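Local coordinates for protein autolysin E (Staphylococcus aureus, PDB 4PI7) that probably cleaves the glycan strands of bacterial cell-wall peptidoglycan as an endo-beta-N-acetylglucosaminidase of the lysozyme clan, at residues S103-E108 and N129-G134. Residues are numbered along the deposited sequence; the frame is centred on the assembly and turned at random.
Sequences SHALVE and NFFGIG. With AMU (N-acetyl-beta-muramic acid), chain B.
Phe-131 brings the edge of its ring over one face of the His-104 imidazole in a T-shaped stack, planes at 84°, with CD1 3.8 Å from His-104 CG. The neighbouring atom of that edge, CE1, packs 3.7 Å from the Ala-105 methyl (CB). His-104 swings its ring out from helix 98-109 toward the 129-134 loop because chi1 (-174°) sets CG opposite the backbone N; Tyr-100 OH holds its ND1, and Trp-200 meets it edge-to-face. Ala-105 CA makes a CH···O contact of 3.5 Å with Phe-130 O, a buried carbonyl that has no hydrogen-bonding partner. In this glucosaminidase domain of the lysozyme clan, the loop after strand 125-127 packs on helix 98-109 and carries on to the bound sugar: Gly-134 N donates a 2.8 Å hydrogen bond to O7 of the N-acetylmuramic acid. The Asn-129 amide links the backbone on its own C-terminal side, its ND2 giving a 2.8 Å bond to Ile-133 O while OD1 accepts weak bonds from the N atoms of Phe-131 and Ile-133. Glu-108, bent at chi2 (61°), lays its CG 3.4 Å from Gly-132 N, and its carboxylate passes alongside Gly-132 CA, with OE2 3.7 Å from it.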
# COMPACT_ATOMS: atom_id res chain seq x y z
N SER A 103 -5.17 -6.86 -1.60
CA SER A 103 -4.05 -7.38 -0.83
C SER A 103 -3.51 -6.35 0.15
O SER A 103 -3.19 -6.67 1.30
CB SER A 103 -2.94 -7.91 -1.75
OG SER A 103 -3.41 -8.94 -2.61
N HIS A 104 -3.38 -5.10 -0.31
CA HIS A 104 -2.91 -4.03 0.53
C HIS A 104 -3.91 -3.88 1.70
O HIS A 104 -3.51 -3.80 2.87
CB HIS A 104 -2.83 -2.76 -0.28
CG HIS A 104 -2.22 -1.59 0.41
ND1 HIS A 104 -1.84 -0.46 -0.28
CD2 HIS A 104 -1.93 -1.36 1.71
CE1 HIS A 104 -1.36 0.42 0.57
NE2 HIS A 104 -1.40 -0.10 1.78
N ALA A 105 -5.20 -3.86 1.40
CA ALA A 105 -6.20 -3.67 2.47
C ALA A 105 -6.12 -4.81 3.47
O ALA A 105 -6.27 -4.60 4.69
CB ALA A 105 -7.58 -3.50 1.90
N LEU A 106 -5.92 -6.01 2.99
CA LEU A 106 -5.88 -7.19 3.90
C LEU A 106 -4.67 -7.15 4.79
O LEU A 106 -4.75 -7.52 5.99
CB LEU A 106 -5.93 -8.45 3.07
CG LEU A 106 -7.22 -8.80 2.37
CD1 LEU A 106 -7.03 -10.01 1.47
CD2 LEU A 106 -8.33 -9.04 3.41
N VAL A 107 -3.54 -6.74 4.25
CA VAL A 107 -2.36 -6.58 5.13
C VAL A 107 -2.61 -5.53 6.20
O VAL A 107 -2.50 -5.82 7.44
CB VAL A 107 -1.06 -6.31 4.33
CG1 VAL A 107 0.11 -6.13 5.33
CG2 VAL A 107 -0.78 -7.48 3.41
N GLU A 108 -3.05 -4.34 5.79
CA GLU A 108 -3.18 -3.21 6.68
C GLU A 108 -4.25 -3.43 7.73
O GLU A 108 -4.09 -2.92 8.84
CB GLU A 108 -3.54 -1.97 5.86
CG GLU A 108 -3.58 -0.69 6.60
CD GLU A 108 -2.22 -0.32 7.21
OE1 GLU A 108 -2.14 -0.14 8.43
OE2 GLU A 108 -1.24 -0.20 6.45
N ASN A 129 -10.30 3.70 7.52
CA ASN A 129 -9.03 3.83 6.77
C ASN A 129 -8.45 2.47 6.61
O ASN A 129 -8.07 1.85 7.56
CB ASN A 129 -8.11 4.72 7.59
CG ASN A 129 -6.87 5.17 6.84
OD1 ASN A 129 -6.40 4.51 5.90
ND2 ASN A 129 -6.42 6.38 7.15
N PHE A 130 -8.41 1.95 5.35
CA PHE A 130 -8.00 0.58 5.15
C PHE A 130 -6.61 0.47 4.47
O PHE A 130 -6.17 -0.63 4.15
CB PHE A 130 -9.02 -0.17 4.28
CG PHE A 130 -10.40 -0.28 4.90
CD1 PHE A 130 -10.57 -0.41 6.26
CD2 PHE A 130 -11.53 -0.29 4.08
CE1 PHE A 130 -11.86 -0.53 6.82
CE2 PHE A 130 -12.79 -0.41 4.61
CZ PHE A 130 -12.96 -0.51 5.97
N PHE A 131 -5.94 1.61 4.31
CA PHE A 131 -4.67 1.63 3.59
C PHE A 131 -3.54 2.34 4.29
O PHE A 131 -2.53 2.72 3.63
CB PHE A 131 -4.87 2.16 2.15
CG PHE A 131 -5.88 1.37 1.35
CD1 PHE A 131 -5.56 0.20 0.68
CD2 PHE A 131 -7.19 1.79 1.33
CE1 PHE A 131 -6.52 -0.55 0.00
CE2 PHE A 131 -8.12 1.11 0.61
CZ PHE A 131 -7.83 -0.08 -0.02
N GLY A 132 -3.70 2.59 5.58
CA GLY A 132 -2.59 3.24 6.30
C GLY A 132 -2.24 4.61 5.82
O GLY A 132 -1.05 4.97 5.81
N ILE A 133 -3.24 5.42 5.45
CA ILE A 133 -3.07 6.72 4.86
C ILE A 133 -3.19 7.79 5.94
O ILE A 133 -4.27 8.01 6.52
CB ILE A 133 -4.07 6.98 3.72
CG1 ILE A 133 -3.89 5.92 2.61
CG2 ILE A 133 -3.91 8.36 3.14
CD1 ILE A 133 -5.08 5.82 1.68
N GLY A 134 -2.06 8.47 6.17
CA GLY A 134 -2.02 9.60 7.09
C GLY A 134 -2.21 9.18 8.52
O GLY A 134 -2.05 8.01 8.88
C1 AMU B . 3.69 6.24 6.56
C2 AMU B . 2.98 7.34 5.78
C3 AMU B . 4.05 8.22 5.16
C4 AMU B . 5.03 8.71 6.24
C5 AMU B . 5.56 7.56 7.07
C6 AMU B . 6.43 8.07 8.23
C7 AMU B . 0.96 7.28 4.31
C8 AMU B . 0.41 6.57 3.12
C9 AMU B . 3.52 9.25 3.06
C10 AMU B . 2.36 9.97 2.45
C11 AMU B . 4.84 9.84 2.56
O1 AMU B . 2.75 5.36 7.18
O3 AMU B . 3.47 9.35 4.49
O4 AMU B . 6.09 9.35 5.51
O5 AMU B . 4.45 6.84 7.61
O6 AMU B . 6.97 6.95 8.94
O7 AMU B . 0.36 8.18 4.88
O10 AMU B . 1.91 9.59 1.34
O11 AMU B . 1.80 10.96 3.04
N2 AMU B . 2.15 6.83 4.68